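Local coordinates for protein farnesyl pyrophosphate synthetase (Staphylococcus aureus, PDB 5H9D) that probably builds heptaprenyl diphosphate by magnesium-dependent chain elongation of allylic diphosphates, at residues 187-190 / 191-195. Sequence-based numbering, arbitrary orientation.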
loop_
_atom_site.group_PDB
_atom_site.type_symbol
_atom_site.label_atom_id
_atom_site.label_comp_id
_atom_site.label_asym_id
_atom_site.label_seq_id
_atom_site.Cartn_x
_atom_site.Cartn_y
_atom_site.Cartn_z
ATOM N N ASP A 187 5.471 12.902 24.140
ATOM C CA ASP A 187 6.379 14.016 23.867
ATOM C C ASP A 187 7.540 13.703 22.953
ATOM O O ASP A 187 7.984 12.559 22.867
ATOM C CB ASP A 187 6.905 14.616 25.170
ATOM C CG ASP A 187 6.954 13.615 26.288
ATOM O OD1 ASP A 187 5.927 12.931 26.483
ATOM O OD2 ASP A 187 8.006 13.524 26.971
ATOM N N LYS A 188 8.019 14.743 22.277
ATOM C CA LYS A 188 9.118 14.645 21.335
ATOM C C LYS A 188 10.016 13.423 21.533
ATOM O O LYS A 188 10.218 12.653 20.601
ATOM C CB LYS A 188 9.971 15.923 21.383
ATOM C CG LYS A 188 11.174 15.920 20.405
ATOM C CD LYS A 188 12.286 16.920 20.808
ATOM C CE LYS A 188 11.829 18.383 20.700
ATOM N NZ LYS A 188 12.887 19.342 21.141
ATOM N N GLU A 189 10.546 13.244 22.744
ATOM C CA GLU A 189 11.451 12.126 23.048
ATOM C C GLU A 189 10.844 10.747 22.984
ATOM O O GLU A 189 11.365 9.874 22.304
ATOM C CB GLU A 189 12.091 12.305 24.419
ATOM C CG GLU A 189 13.447 12.932 24.318
ATOM C CD GLU A 189 14.379 12.144 23.412
ATOM O OE1 GLU A 189 14.726 10.983 23.762
ATOM O OE2 GLU A 189 14.758 12.691 22.349
ATOM N N THR A 190 9.756 10.550 23.711
ATOM C CA THR A 190 9.074 9.267 23.722
ATOM C C THR A 190 8.668 8.872 22.300
ATOM O O THR A 190 8.786 7.714 21.920
ATOM C CB THR A 190 7.840 9.316 24.662
ATOM O OG1 THR A 190 7.118 10.539 24.444
ATOM C CG2 THR A 190 8.288 9.248 26.122
ATOM N N VAL A 191 8.212 9.846 21.517
ATOM C CA VAL A 191 7.812 9.595 20.134
ATOM C C VAL A 191 9.060 9.238 19.328
ATOM O O VAL A 191 9.101 8.216 18.631
ATOM C CB VAL A 191 7.129 10.841 19.483
ATOM C CG1 VAL A 191 6.835 10.567 18.015
ATOM C CG2 VAL A 191 5.833 11.166 20.207
ATOM N N ARG A 192 10.079 10.082 19.423
ATOM C CA ARG A 192 11.315 9.828 18.708
ATOM C C ARG A 192 11.816 8.451 19.135
ATOM O O ARG A 192 12.345 7.686 18.329
ATOM C CB ARG A 192 12.350 10.904 19.038
ATOM C CG ARG A 192 13.007 11.509 17.802
ATOM C CD ARG A 192 13.910 10.513 17.094
ATOM N NE ARG A 192 15.303 10.620 17.525
ATOM C CZ ARG A 192 15.761 10.368 18.752
ATOM N NH1 ARG A 192 14.944 9.980 19.728
ATOM N NH2 ARG A 192 17.062 10.503 19.000
ATOM N N LYS A 193 11.610 8.129 20.405
ATOM C CA LYS A 193 12.029 6.843 20.934
ATOM C C LYS A 193 11.249 5.701 20.263
ATOM O O LYS A 193 11.822 4.717 19.808
ATOM C CB LYS A 193 11.801 6.799 22.445
ATOM C CG LYS A 193 12.784 5.925 23.166
ATOM C CD LYS A 193 14.148 6.568 23.083
ATOM C CE LYS A 193 14.245 7.829 23.996
ATOM N NZ LYS A 193 14.092 7.505 25.469
ATOM N N LEU A 194 9.933 5.842 20.202
ATOM C CA LEU A 194 9.114 4.808 19.596
ATOM C C LEU A 194 9.264 4.770 18.077
ATOM O O LEU A 194 9.169 3.704 17.467
ATOM C CB LEU A 194 7.668 4.979 20.049
ATOM C CG LEU A 194 7.573 4.616 21.542
ATOM C CD1 LEU A 194 6.278 5.139 22.150
ATOM C CD2 LEU A 194 7.679 3.120 21.700
ATOM N N LYS A 195 9.528 5.915 17.456
ATOM C CA LYS A 195 9.760 5.894 16.022
ATOM C C LYS A 195 10.975 4.969 15.780
ATOM O O LYS A 195 10.915 4.065 14.949
ATOM C CB LYS A 195 10.051 7.299 15.489
ATOM C CG LYS A 195 10.242 7.363 13.951
ATOM C CD LYS A 195 11.442 8.257 13.543
ATOM C CE LYS A 195 11.183 9.763 13.699
ATOM N NZ LYS A 195 10.565 10.416 12.477
#
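Glu189 spreads its carboxylate between Arg192 and Lys193, the residues three and four places further along the same helix, in a small salt-bridge network at the surface. One oxygen serves each cation, and both pairings are long. OE2 of Glu189 lies 3.8 Å from NH1 of Arg192, while OE1 of Glu189 stands 3.9 Å from NZ of Lys193. The side chains of Glu189 and Arg192 run alongside each other in the same direction, but their carboxylate and guanidinium planes are 68° apart. OE2 sits well out of the guanidinium plane with no N-H directed at it, which leaves an attraction of charges alone. Lys193 instead slants across the glutamate; bends at chi2, chi3 and chi4 curl its chain back and bring its amine end near OE1 of Glu189.

Thr190 is bound back toward Asp187. With chi1 at 44°, its OG1 lies between its own backbone N and carbonyl carbon and donates a 2.7 Å hydrogen bond to O of Asp187, in the carbonyl plane and on a lone pair. That same oxygen accepts from N of Val191 at 3.0 Å, so two donors grip it in the first turn. Successive i to i+4 backbone bonds follow, from Arg192 to Lys188, Lys193 to Glu189 and Leu194 to Thr190.

The contact lies in the first turns of helix 188-215, in the mainly helical fold of the prenyl synthases. Val191 rests on Glu178 and Ile182 and Leu194 on Ala181, all in helix 158-183; Leu194 also meets Phe54 and Leu298 from loops, whereas Glu189 and Arg192 are exposed and Lys193 touches Glu297 of a loop.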